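Local coordinates for protein tryptophan--tRNA ligase (Aeropyrum pernix, PDB 3A04) that catalyses the ATP-dependent attachment of L-tryptophan to its cognate tRNA, tRNA(Trp), with release of AMP and diphosphate, at residues S44-M47 and I51-G54; E63-A66 and R70-V73; Y96-G101 and K144-Y149; T191-I196 and D219-L224; L228-A233 and L238-S243. All blocks are in the same frame, centred on the assembly; numbering follows the deposited sequence.

Contact 1 (S44-M47 and I51-G54); sequences SFLM and IIFG
The carbonyl of Leu46 is the acceptor on which the turn between Leu46 and Ile52 closes. Ile52 N donates to Leu46 O over 3.1 Å, nearly straight at 168°. Ile51 N lies at 2.9 Å from the same Leu46 O, but its N-H points well off line and the bond is weak. A bridging water carries the polar link one residue further, donating to both Met47 O and Ile52 O. On the helix side, Met47 N donates to Ser44 OG at 3.2 Å. This serine precedes the helix, where a short hydroxyl side chain can accept from a first-turn amide; the return bond of this capping box, from Ser44 N to Met47 SD, is weak.

These bonds turn the chain directly from the short helix 45-48 into strand 52-56 of the central sheet, where Phe53 and Gly54 together face Tyr245 in a classic beta bulge.

Apolar contacts line the turn. Ile52, with CG1 anti to its carbonyl carbon (chi1 -64°), sends CD1 between two helix side chains, 3.8 Å from Leu46 CB and 3.9 Å from Met47 CG. Farther out, the leucine's CD2 serves Ile51, as Leu46 CD2 meets Ile51 CD1 at 3.7 Å, the two chains crossing obliquely. Branched isoleucines suit both places, since each offers carbon to more than one neighbour: Ile52 also rests on Phe29 and Gln93, and Ile51 on Leu310 and Tyr311.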
# COMPACT_ATOMS: atom_id res chain seq x y z
N SER A 44 -37.70 -1.75 2.28
CA SER A 44 -37.69 -2.45 0.97
C SER A 44 -38.27 -3.85 1.13
O SER A 44 -38.40 -4.33 2.26
CB SER A 44 -36.21 -2.58 0.57
OG SER A 44 -35.57 -3.55 1.40
N PHE A 45 -38.59 -4.55 0.03
CA PHE A 45 -39.08 -5.89 0.22
C PHE A 45 -38.09 -6.83 0.81
O PHE A 45 -38.50 -7.77 1.50
CB PHE A 45 -39.76 -6.50 -1.04
CG PHE A 45 -38.80 -7.09 -2.06
CD1 PHE A 45 -38.29 -8.36 -1.91
CD2 PHE A 45 -38.50 -6.39 -3.22
CE1 PHE A 45 -37.43 -8.91 -2.88
CE2 PHE A 45 -37.67 -6.95 -4.16
CZ PHE A 45 -37.13 -8.21 -3.97
N LEU A 46 -36.78 -6.63 0.57
CA LEU A 46 -35.83 -7.55 1.19
C LEU A 46 -35.88 -7.38 2.73
O LEU A 46 -35.56 -8.32 3.48
CB LEU A 46 -34.37 -7.23 0.69
CG LEU A 46 -34.19 -7.46 -0.83
CD1 LEU A 46 -32.79 -6.88 -1.24
CD2 LEU A 46 -34.26 -9.01 -1.14
N MET A 47 -36.10 -6.16 3.18
CA MET A 47 -36.22 -5.91 4.66
C MET A 47 -37.51 -6.58 5.15
O MET A 47 -37.47 -7.38 6.06
CB MET A 47 -36.24 -4.41 5.01
CG MET A 47 -34.83 -3.74 4.88
SD MET A 47 -35.06 -2.01 4.71
CE MET A 47 -33.39 -1.47 4.27
N ILE A 51 -34.87 -10.96 4.55
CA ILE A 51 -33.62 -11.38 3.87
C ILE A 51 -32.49 -10.45 4.39
O ILE A 51 -31.38 -10.88 4.62
CB ILE A 51 -33.77 -11.23 2.33
CG1 ILE A 51 -34.75 -12.34 1.86
CG2 ILE A 51 -32.33 -11.32 1.60
CD1 ILE A 51 -35.35 -12.14 0.43
N ILE A 52 -32.81 -9.19 4.54
CA ILE A 52 -31.95 -8.31 5.35
C ILE A 52 -32.33 -8.50 6.81
O ILE A 52 -33.33 -7.98 7.26
CB ILE A 52 -32.12 -6.90 4.90
CG1 ILE A 52 -31.61 -6.80 3.42
CG2 ILE A 52 -31.21 -5.94 5.73
CD1 ILE A 52 -31.92 -5.45 2.91
N PHE A 53 -31.57 -9.30 7.53
CA PHE A 53 -32.03 -9.77 8.86
C PHE A 53 -31.34 -9.07 10.07
O PHE A 53 -31.81 -9.17 11.23
CB PHE A 53 -31.78 -11.25 8.98
CG PHE A 53 -30.34 -11.63 8.98
CD1 PHE A 53 -29.59 -11.65 10.17
CD2 PHE A 53 -29.72 -12.00 7.78
CE1 PHE A 53 -28.24 -12.05 10.15
CE2 PHE A 53 -28.43 -12.39 7.75
CZ PHE A 53 -27.66 -12.43 8.94
N GLY A 54 -30.22 -8.36 9.78
CA GLY A 54 -29.37 -7.85 10.86
C GLY A 54 -28.83 -6.47 10.55
O GLY A 54 -28.85 -6.02 9.36
O HOH W 1 -35.94 -7.38 8.27

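Contact 2 (E63-A66 and R70-V73); sequences EAKA and RVAV
No ring, amide or guanidinium face enters the contact of Val71 with Ala64 and Lys65; the surfaces that meet are methyls and methylenes. Val71 divides its two branches between two helix residues. CG1 lies 4.0 Å from Ala64 CB and 3.9 Å from Lys65 N, so it reaches the helix backbone itself, which the small alanine leaves approachable. CG2 takes the lysine. It stands across the aliphatic chain at about a right angle, 3.9 Å from Lys65 CB, 3.8 Å from Lys65 CD and 4.1 Å from Lys65 CE.

Lysine suits this border because its carbon chain can cover an apolar neighbour while its charge leaves the interface. Its CG is anti to the backbone N (chi1 -165°) and the methylenes run extended past the valine; a bend at chi4 (-63°) then turns the ammonium group, and Lys65 NZ bonds to Asn100 O. With an alanine in place of Val71, both methyls that touch the helix would be gone, which would probably open a gap beside Ala64 and leave the lysine chain less restrained in its path to Asn100.

The backbone of Val71 pairs with Lys103, while neighbouring Arg70 reaches out to Asp145 and Gly101. The contact packs together the two ends of the short connection between helix 58-66 and strand 72-77. Here the turn leads into the middle one of the parallel strands of the Rossmann fold characteristic of class I aminoacyl-tRNA synthetases, the strand that runs on toward the 'HIGH' region.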
# COMPACT_ATOMS: atom_id res chain seq x y z
N GLU A 63 -30.06 8.17 12.23
CA GLU A 63 -30.13 9.39 13.12
C GLU A 63 -29.47 10.55 12.41
O GLU A 63 -30.04 11.69 12.31
CB GLU A 63 -29.50 9.11 14.52
CG GLU A 63 -30.48 8.36 15.51
CD GLU A 63 -29.83 7.64 16.72
OE1 GLU A 63 -28.58 7.66 16.89
OE2 GLU A 63 -30.58 7.01 17.51
N ALA A 64 -28.26 10.31 11.89
CA ALA A 64 -27.63 11.41 11.09
C ALA A 64 -28.49 11.88 9.92
O ALA A 64 -28.69 13.14 9.66
CB ALA A 64 -26.25 10.96 10.58
N LYS A 65 -29.02 10.89 9.16
CA LYS A 65 -29.85 11.27 8.04
C LYS A 65 -31.08 12.12 8.43
O LYS A 65 -31.44 13.06 7.68
CB LYS A 65 -30.34 10.02 7.33
CG LYS A 65 -30.92 10.29 5.97
CD LYS A 65 -31.38 8.93 5.37
CE LYS A 65 -31.50 9.09 3.87
NZ LYS A 65 -32.54 10.11 3.44
N ALA A 66 -31.77 11.70 9.48
CA ALA A 66 -32.95 12.46 9.94
C ALA A 66 -32.62 13.93 10.37
O ALA A 66 -33.45 14.79 10.24
CB ALA A 66 -33.73 11.70 11.04
N ARG A 70 -25.86 14.35 4.94
CA ARG A 70 -25.86 13.41 3.77
C ARG A 70 -25.13 12.13 4.26
O ARG A 70 -24.08 12.26 4.92
CB ARG A 70 -25.21 13.99 2.51
CG ARG A 70 -25.47 13.09 1.21
CD ARG A 70 -26.88 13.15 0.63
NE ARG A 70 -27.09 12.32 -0.58
CZ ARG A 70 -26.39 12.42 -1.73
NH1 ARG A 70 -25.34 13.27 -1.85
NH2 ARG A 70 -26.68 11.60 -2.73
N VAL A 71 -25.75 10.95 4.06
CA VAL A 71 -25.20 9.63 4.52
C VAL A 71 -24.82 8.79 3.29
O VAL A 71 -25.26 9.13 2.20
CB VAL A 71 -26.11 8.83 5.45
CG1 VAL A 71 -26.21 9.52 6.80
CG2 VAL A 71 -27.60 8.58 4.88
N ALA A 72 -24.01 7.75 3.45
CA ALA A 72 -23.45 7.02 2.31
C ALA A 72 -23.55 5.51 2.50
O ALA A 72 -23.66 5.02 3.61
CB ALA A 72 -21.96 7.43 2.02
N VAL A 73 -23.53 4.80 1.38
CA VAL A 73 -23.38 3.37 1.41
C VAL A 73 -22.23 3.06 0.48
O VAL A 73 -22.05 3.76 -0.56
CB VAL A 73 -24.73 2.62 0.97
CG1 VAL A 73 -25.22 3.08 -0.42
CG2 VAL A 73 -24.48 1.09 0.96

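Contact 3 (Y96-G101 and K144-Y149); sequences YLQKNG and KDTEFY
Gln98 and Thr146 meet through a single direct bond: Gln98 NE2 donates to Thr146 OG1 at 2.9 Å. The N-H points almost straight at the hydroxyl (170°), and OG1 lies close to the plane of the amide. The same Gln98 NE2 also donates to a water 2.9 Å away, and that water stands 2.8 Å from Asp145 OD2, joining the glutamine to a second residue of 144-149. Gln98 spans the distance because it is long: CG is anti to the backbone N (chi1 -176°) and the chain continues extended, crossing the threonine at about a right angle.

The next shell fixes both partners. Asp142 grips each of them through its backbone, since Gln98 OE1 accepts from Asp142 N and Thr146 OG1 bonds to Asp142 O. On its other branch, Thr146 CG2 rests over one face of Phe148, toward the ring's rim and 3.5 Å above the plane. Asp145 is held by salt bridges to Arg70 and Lys103.

Farther out, the helix 85-99 ends in a Schellman motif with Gly101 at its C-prime position. The positive phi of 99° there suits glycine, whose lack of a side chain avoids a clash with the preceding carbonyl. Asn100 ND2 folds back to Tyr96 O at 2.9 Å. The contact ties this helix to the segment leading into edge strand 147-150 of the Rossmann fold.

A flip of the glutamine amide would probably cost the bond at each end, and that to the water as well, and the two basic neighbours are likely to keep Asp145 ionised.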
# COMPACT_ATOMS: atom_id res chain seq x y z
N TYR A 96 -32.05 0.86 -3.70
CA TYR A 96 -33.02 1.31 -2.69
C TYR A 96 -32.44 2.51 -1.87
O TYR A 96 -33.06 3.56 -1.70
CB TYR A 96 -33.35 0.10 -1.75
CG TYR A 96 -34.06 0.53 -0.47
CD1 TYR A 96 -35.46 0.76 -0.47
CD2 TYR A 96 -33.34 0.68 0.76
CE1 TYR A 96 -36.13 1.16 0.73
CE2 TYR A 96 -34.00 1.13 1.92
CZ TYR A 96 -35.41 1.34 1.90
OH TYR A 96 -36.09 1.79 3.07
N LEU A 97 -31.24 2.32 -1.32
CA LEU A 97 -30.67 3.39 -0.52
C LEU A 97 -30.47 4.61 -1.38
O LEU A 97 -30.73 5.68 -0.92
CB LEU A 97 -29.33 2.91 0.15
CG LEU A 97 -29.58 1.69 1.10
CD1 LEU A 97 -28.26 1.03 1.48
CD2 LEU A 97 -30.24 2.18 2.45
N GLN A 98 -30.03 4.48 -2.64
CA GLN A 98 -29.82 5.66 -3.45
C GLN A 98 -31.14 6.44 -3.66
O GLN A 98 -31.15 7.68 -3.57
CB GLN A 98 -29.26 5.29 -4.81
CG GLN A 98 -28.91 6.49 -5.71
CD GLN A 98 -28.06 6.03 -6.86
OE1 GLN A 98 -28.54 5.39 -7.77
NE2 GLN A 98 -26.75 6.35 -6.82
N LYS A 99 -32.22 5.73 -4.00
CA LYS A 99 -33.51 6.45 -4.14
C LYS A 99 -33.93 7.10 -2.82
O LYS A 99 -34.78 7.95 -2.85
CB LYS A 99 -34.64 5.47 -4.53
CG LYS A 99 -34.42 4.86 -5.91
CD LYS A 99 -35.46 3.75 -6.15
CE LYS A 99 -35.50 3.38 -7.66
NZ LYS A 99 -36.26 2.04 -7.79
N ASN A 100 -33.48 6.59 -1.68
CA ASN A 100 -33.83 7.26 -0.37
C ASN A 100 -32.75 8.26 0.10
O ASN A 100 -32.70 8.65 1.23
CB ASN A 100 -34.13 6.19 0.67
CG ASN A 100 -35.44 5.53 0.41
OD1 ASN A 100 -36.49 6.08 0.78
ND2 ASN A 100 -35.43 4.38 -0.27
N GLY A 101 -31.96 8.75 -0.83
CA GLY A 101 -31.08 9.85 -0.50
C GLY A 101 -29.62 9.47 -0.18
O GLY A 101 -28.78 10.40 -0.03
N LYS A 144 -25.07 9.29 -12.88
CA LYS A 144 -24.60 10.62 -12.55
C LYS A 144 -24.13 10.66 -11.10
O LYS A 144 -23.00 11.13 -10.83
CB LYS A 144 -25.72 11.68 -12.73
CG LYS A 144 -25.23 13.16 -12.64
CD LYS A 144 -26.40 14.16 -12.40
CE LYS A 144 -25.90 15.63 -12.39
NZ LYS A 144 -24.92 15.97 -11.26
N ASP A 145 -24.94 10.15 -10.18
CA ASP A 145 -24.66 10.41 -8.76
C ASP A 145 -23.91 9.26 -8.07
O ASP A 145 -23.53 9.43 -6.91
CB ASP A 145 -25.94 10.67 -7.97
CG ASP A 145 -25.64 11.30 -6.55
OD1 ASP A 145 -24.84 12.29 -6.50
OD2 ASP A 145 -26.20 10.82 -5.49
N THR A 146 -23.72 8.11 -8.74
CA THR A 146 -23.04 6.98 -8.15
C THR A 146 -21.56 7.28 -8.31
O THR A 146 -21.11 7.69 -9.38
CB THR A 146 -23.37 5.63 -8.85
OG1 THR A 146 -24.80 5.37 -8.73
CG2 THR A 146 -22.54 4.39 -8.14
N GLU A 147 -20.75 7.04 -7.27
CA GLU A 147 -19.29 7.28 -7.45
C GLU A 147 -18.58 5.95 -7.62
O GLU A 147 -18.38 5.22 -6.63
CB GLU A 147 -18.79 8.09 -6.26
CG GLU A 147 -17.26 8.52 -6.38
CD GLU A 147 -16.93 9.78 -5.57
OE1 GLU A 147 -17.81 10.72 -5.45
OE2 GLU A 147 -15.79 9.84 -5.03
N PHE A 148 -18.23 5.59 -8.84
CA PHE A 148 -17.49 4.33 -9.08
C PHE A 148 -16.00 4.69 -9.08
O PHE A 148 -15.65 5.74 -9.62
CB PHE A 148 -17.77 3.80 -10.49
CG PHE A 148 -19.27 3.42 -10.73
CD1 PHE A 148 -19.73 2.16 -10.38
CD2 PHE A 148 -20.16 4.34 -11.28
CE1 PHE A 148 -21.10 1.77 -10.59
CE2 PHE A 148 -21.55 3.95 -11.53
CZ PHE A 148 -21.98 2.68 -11.18
N TYR A 149 -15.13 3.75 -8.62
CA TYR A 149 -13.71 3.99 -8.69
C TYR A 149 -12.96 2.72 -8.68
O TYR A 149 -13.50 1.67 -8.20
CB TYR A 149 -13.26 4.93 -7.55
CG TYR A 149 -13.24 4.26 -6.19
CD1 TYR A 149 -12.10 3.55 -5.75
CD2 TYR A 149 -14.38 4.32 -5.39
CE1 TYR A 149 -12.09 2.92 -4.43
CE2 TYR A 149 -14.43 3.70 -4.08
CZ TYR A 149 -13.25 3.02 -3.64
OH TYR A 149 -13.24 2.35 -2.44
O HOH W 2 -25.75 8.11 -4.77

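Contact 4 (T191-I196 and D219-L224); sequences TQAADI and DPHLRL
Gln192 lays its side-chain amide flat over the imidazole of His221. The two planes are only 4° apart, with Gln192 NE2 3.6 Å above the ring, over its centre. Nearer the helix, Gln192 CB closes to 3.5 Å from His221 CE1. The amide is steadied beyond the pair by a bond from Gln192 NE2 to Tyr178 OH, and glutamine fits here because its flat head can stack while its NH2 still donates a hydrogen bond.

Ala193 follows at the ring's edge: its backbone N lies in the imidazole plane, 3.5 Å from His221 CE1. The small methyl lets the ring come this close to the helix, while also packing on Leu228 and Phe165. One turn on, Ile196 CD1 meets Leu222 CD1 at 4.0 Å, the two branched chains crossing at about a right angle.

The axes of 191-196 and 219-224 approach to 10.0 Å and cross at -71°. His221 bridges them because its CG is anti to the backbone N (chi1 -177°), and His221 NE2 bonds to Ser189 O. Replacing it with an alanine would probably leave the Gln192 amide without its stacking surface and Ser189 O without this donor, opening a gap between the helices.

Chemically, the imidazole offers both a flat face for stacking and a directed donor: the bond to Ser189 O, with the stacked amide, is likely to fix its rotation, and its proton on NE2 satisfies a carbonyl in a buried helix interface.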
# COMPACT_ATOMS: atom_id res chain seq x y z
N THR A 191 -6.50 -2.55 2.04
CA THR A 191 -7.11 -1.72 0.95
C THR A 191 -8.63 -1.81 1.12
O THR A 191 -9.36 -0.87 0.92
CB THR A 191 -6.63 -2.29 -0.45
OG1 THR A 191 -5.20 -2.15 -0.55
CG2 THR A 191 -7.21 -1.51 -1.61
N GLN A 192 -9.13 -3.01 1.48
CA GLN A 192 -10.55 -3.11 1.67
C GLN A 192 -10.99 -2.26 2.82
O GLN A 192 -12.10 -1.75 2.80
CB GLN A 192 -10.88 -4.62 1.88
CG GLN A 192 -12.14 -5.06 1.39
CD GLN A 192 -12.54 -6.46 1.96
OE1 GLN A 192 -13.76 -6.75 2.15
NE2 GLN A 192 -11.53 -7.29 2.26
N ALA A 193 -10.18 -2.15 3.90
CA ALA A 193 -10.60 -1.26 5.01
C ALA A 193 -10.60 0.19 4.47
O ALA A 193 -11.43 0.99 4.88
CB ALA A 193 -9.57 -1.36 6.17
N ALA A 194 -9.55 0.57 3.71
CA ALA A 194 -9.56 1.92 3.10
C ALA A 194 -10.75 2.16 2.20
O ALA A 194 -11.31 3.30 2.15
CB ALA A 194 -8.23 2.15 2.33
N ASP A 195 -11.14 1.16 1.41
CA ASP A 195 -12.38 1.34 0.59
C ASP A 195 -13.55 1.83 1.50
O ASP A 195 -14.26 2.77 1.16
CB ASP A 195 -12.79 -0.00 -0.09
CG ASP A 195 -11.86 -0.36 -1.25
OD1 ASP A 195 -11.27 0.59 -1.87
OD2 ASP A 195 -11.65 -1.56 -1.52
N ILE A 196 -13.76 1.16 2.63
CA ILE A 196 -14.86 1.58 3.54
C ILE A 196 -14.64 2.96 4.19
O ILE A 196 -15.55 3.83 4.20
CB ILE A 196 -15.05 0.50 4.64
CG1 ILE A 196 -15.45 -0.82 3.94
CG2 ILE A 196 -16.04 0.99 5.73
CD1 ILE A 196 -15.26 -2.15 4.82
N ASP A 219 -18.29 -10.49 8.26
CA ASP A 219 -18.16 -9.60 9.40
C ASP A 219 -16.76 -9.50 10.00
O ASP A 219 -16.39 -8.43 10.50
CB ASP A 219 -19.22 -9.90 10.49
CG ASP A 219 -19.41 -8.74 11.42
OD1 ASP A 219 -19.83 -7.61 10.95
OD2 ASP A 219 -19.11 -8.93 12.60
N PRO A 220 -15.97 -10.60 9.99
CA PRO A 220 -14.61 -10.48 10.59
C PRO A 220 -13.78 -9.34 9.99
O PRO A 220 -13.12 -8.58 10.77
CB PRO A 220 -13.95 -11.80 10.32
CG PRO A 220 -15.19 -12.81 10.35
CD PRO A 220 -16.26 -11.99 9.59
N HIS A 221 -13.83 -9.19 8.66
CA HIS A 221 -13.10 -8.05 8.06
C HIS A 221 -13.69 -6.69 8.44
O HIS A 221 -12.97 -5.67 8.66
CB HIS A 221 -12.95 -8.14 6.51
CG HIS A 221 -12.15 -7.00 5.97
ND1 HIS A 221 -12.72 -5.80 5.59
CD2 HIS A 221 -10.81 -6.82 5.90
CE1 HIS A 221 -11.76 -4.94 5.28
NE2 HIS A 221 -10.59 -5.55 5.44
N LEU A 222 -15.01 -6.62 8.49
CA LEU A 222 -15.66 -5.39 8.94
C LEU A 222 -15.29 -4.99 10.40
O LEU A 222 -15.20 -3.84 10.73
CB LEU A 222 -17.14 -5.63 8.88
CG LEU A 222 -18.06 -4.45 8.85
CD1 LEU A 222 -17.56 -3.44 7.80
CD2 LEU A 222 -19.43 -5.01 8.37
N ARG A 223 -15.07 -5.97 11.26
CA ARG A 223 -14.73 -5.68 12.63
C ARG A 223 -13.29 -5.19 12.66
O ARG A 223 -12.94 -4.32 13.47
CB ARG A 223 -14.94 -6.99 13.47
CG ARG A 223 -16.43 -7.28 13.71
CD ARG A 223 -16.64 -8.31 14.89
NE ARG A 223 -15.71 -9.44 14.82
CZ ARG A 223 -16.00 -10.61 14.24
NH1 ARG A 223 -17.16 -10.79 13.65
NH2 ARG A 223 -15.13 -11.62 14.23
N LEU A 224 -12.43 -5.77 11.83
CA LEU A 224 -11.05 -5.28 11.79
C LEU A 224 -11.06 -3.80 11.28
O LEU A 224 -10.35 -2.96 11.80
CB LEU A 224 -10.14 -6.14 10.91
CG LEU A 224 -8.73 -5.60 10.62
CD1 LEU A 224 -7.89 -5.54 11.95
CD2 LEU A 224 -7.96 -6.43 9.53

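Contact 5 (L228-A233 and L238-S243); sequences LADRMA and LERPAS
Arg240 wraps its side chain round one carboxylate oxygen of Asp230. From CB, where CG is anti to the carbonyl carbon (chi1 -74°), the chain runs out along the aspartate. Arg240 CG lies 3.3 Å from Asp230 OD1, and Arg240 CD keeps near the same oxygen while coming within 3.8 Å of Asp230 OD2. A bend at chi3 (-64°) then carries NE and CZ round OD1, and Arg240 NH1 closes the salt bridge to Asp230 OD1 at 2.8 Å. OD1 lies in the guanidinium plane and is met from its syn side, tilted out of the carboxylate plane; the two planar groups are turned steeply against each other. Long, flexible arginine suits this exposed margin, laying its methylenes along Asp230 before pairing its charge.

Beneath lies the return leg of a beta-alpha-beta crossover of the Rossmann fold: strand 210-215, helix 219-231, then this connection into strand 242-246, parallel to and beside the first.

Small Ala229 lets the connection lie close, with Ala229 CB 3.9 Å from Leu238 CB. The Leu238 side chain runs alongside Met232, the two pointing the same way, and Leu238 CD1 rests 4.0 Å from Met232 CB; Met232 itself packs on Leu164 and Phe165. Two waters bridge the segments. One links backbone to backbone, donating to Ala229 O at 2.6 Å and accepting from Leu238 N, while the other donates to both Asp230 OD1 and Leu238 O.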
# COMPACT_ATOMS: atom_id res chain seq x y z
N LEU A 228 -9.55 -0.56 13.08
CA LEU A 228 -8.70 0.41 12.42
C LEU A 228 -9.22 1.86 12.59
O LEU A 228 -8.43 2.78 12.94
CB LEU A 228 -8.41 0.01 10.93
CG LEU A 228 -7.43 -1.13 10.71
CD1 LEU A 228 -7.59 -1.56 9.21
CD2 LEU A 228 -5.95 -0.60 11.00
N ALA A 229 -10.52 2.08 12.45
CA ALA A 229 -11.07 3.45 12.67
C ALA A 229 -10.70 3.97 14.10
O ALA A 229 -10.17 5.11 14.28
CB ALA A 229 -12.63 3.43 12.50
N ASP A 230 -10.96 3.13 15.09
CA ASP A 230 -10.70 3.50 16.52
C ASP A 230 -9.17 3.71 16.72
O ASP A 230 -8.73 4.66 17.43
CB ASP A 230 -11.07 2.30 17.40
CG ASP A 230 -12.55 2.07 17.51
OD1 ASP A 230 -13.40 2.92 17.15
OD2 ASP A 230 -12.89 1.01 18.06
N ARG A 231 -8.37 2.82 16.12
CA ARG A 231 -6.88 2.88 16.28
C ARG A 231 -6.25 4.08 15.56
O ARG A 231 -5.11 4.48 15.88
CB ARG A 231 -6.23 1.58 15.86
CG ARG A 231 -6.59 0.39 16.80
CD ARG A 231 -6.17 -0.92 16.14
NE ARG A 231 -6.73 -2.03 16.87
CZ ARG A 231 -6.46 -3.31 16.63
NH1 ARG A 231 -5.64 -3.69 15.64
NH2 ARG A 231 -7.02 -4.22 17.41
N MET A 232 -6.97 4.69 14.63
CA MET A 232 -6.47 5.90 14.00
C MET A 232 -6.73 7.17 14.82
O MET A 232 -6.36 8.24 14.39
CB MET A 232 -7.01 6.07 12.56
CG MET A 232 -6.45 4.95 11.59
SD MET A 232 -4.64 5.09 11.41
CE MET A 232 -4.89 6.49 10.41
N ALA A 233 -7.45 7.09 15.94
CA ALA A 233 -7.73 8.34 16.73
C ALA A 233 -6.45 9.17 17.01
O ALA A 233 -5.46 8.63 17.37
CB ALA A 233 -8.49 8.00 18.07
N LEU A 238 -12.03 9.00 12.45
CA LEU A 238 -12.88 8.12 11.63
C LEU A 238 -13.95 7.55 12.51
O LEU A 238 -13.71 7.20 13.66
CB LEU A 238 -12.06 6.99 11.02
CG LEU A 238 -10.92 7.45 10.08
CD1 LEU A 238 -9.92 6.31 9.76
CD2 LEU A 238 -11.48 8.12 8.77
N GLU A 239 -15.15 7.44 11.96
CA GLU A 239 -16.23 6.75 12.63
C GLU A 239 -16.23 5.25 12.23
O GLU A 239 -15.89 4.83 11.05
CB GLU A 239 -17.58 7.47 12.33
CG GLU A 239 -18.86 6.61 12.83
CD GLU A 239 -20.23 7.35 12.92
OE1 GLU A 239 -20.26 8.29 13.75
OE2 GLU A 239 -21.29 6.99 12.20
N ARG A 240 -16.64 4.42 13.19
CA ARG A 240 -16.80 2.99 12.94
C ARG A 240 -17.94 2.79 11.89
O ARG A 240 -19.00 3.39 12.00
CB ARG A 240 -17.19 2.29 14.26
CG ARG A 240 -15.96 2.18 15.20
CD ARG A 240 -16.33 1.37 16.52
NE ARG A 240 -17.32 2.08 17.30
CZ ARG A 240 -17.10 3.12 18.12
NH1 ARG A 240 -15.85 3.57 18.36
NH2 ARG A 240 -18.15 3.69 18.76
N PRO A 241 -17.68 2.01 10.82
CA PRO A 241 -18.77 1.88 9.82
C PRO A 241 -19.92 1.01 10.31
O PRO A 241 -19.69 0.02 10.99
CB PRO A 241 -18.09 1.18 8.63
CG PRO A 241 -16.81 0.47 9.31
CD PRO A 241 -16.38 1.56 10.31
N ALA A 242 -21.12 1.39 9.92
CA ALA A 242 -22.34 0.58 10.14
C ALA A 242 -22.47 -0.50 9.06
O ALA A 242 -21.74 -0.47 8.09
CB ALA A 242 -23.58 1.51 10.14
N SER A 243 -23.34 -1.48 9.28
CA SER A 243 -23.53 -2.56 8.38
C SER A 243 -24.97 -3.06 8.41
O SER A 243 -25.71 -2.90 9.42
CB SER A 243 -22.54 -3.69 8.70
OG SER A 243 -22.47 -3.97 10.10
O HOH W 3 -10.27 7.74 14.34
O HOH W 4 -13.81 5.42 15.89

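Contacts 1, 2 and 4 are buried and contacts 3 and 5 only partly so, yet burial does not by itself set the chemistry: contact 1 holds backbone bonds and a water, contact 4 an amide-imidazole stack, contact 2 aliphatic packing, methyl and methylene, contact 3 an amide-hydroxyl bond and contact 5 an exposed salt bridge. Contacts 1, 2 and 5 each close a short link from a helix to a strand of the same sheet; contact 4 joins two helices. Contacts 4 and 5 share helix 219-231 and touch through Leu222 and Ser243. The Arg70-Asp145 salt bridge joins contacts 2 and 3, Met47 against Tyr96 contacts 1 and 3, and Tyr149 OH near Asp195 OD1 contacts 3 and 4.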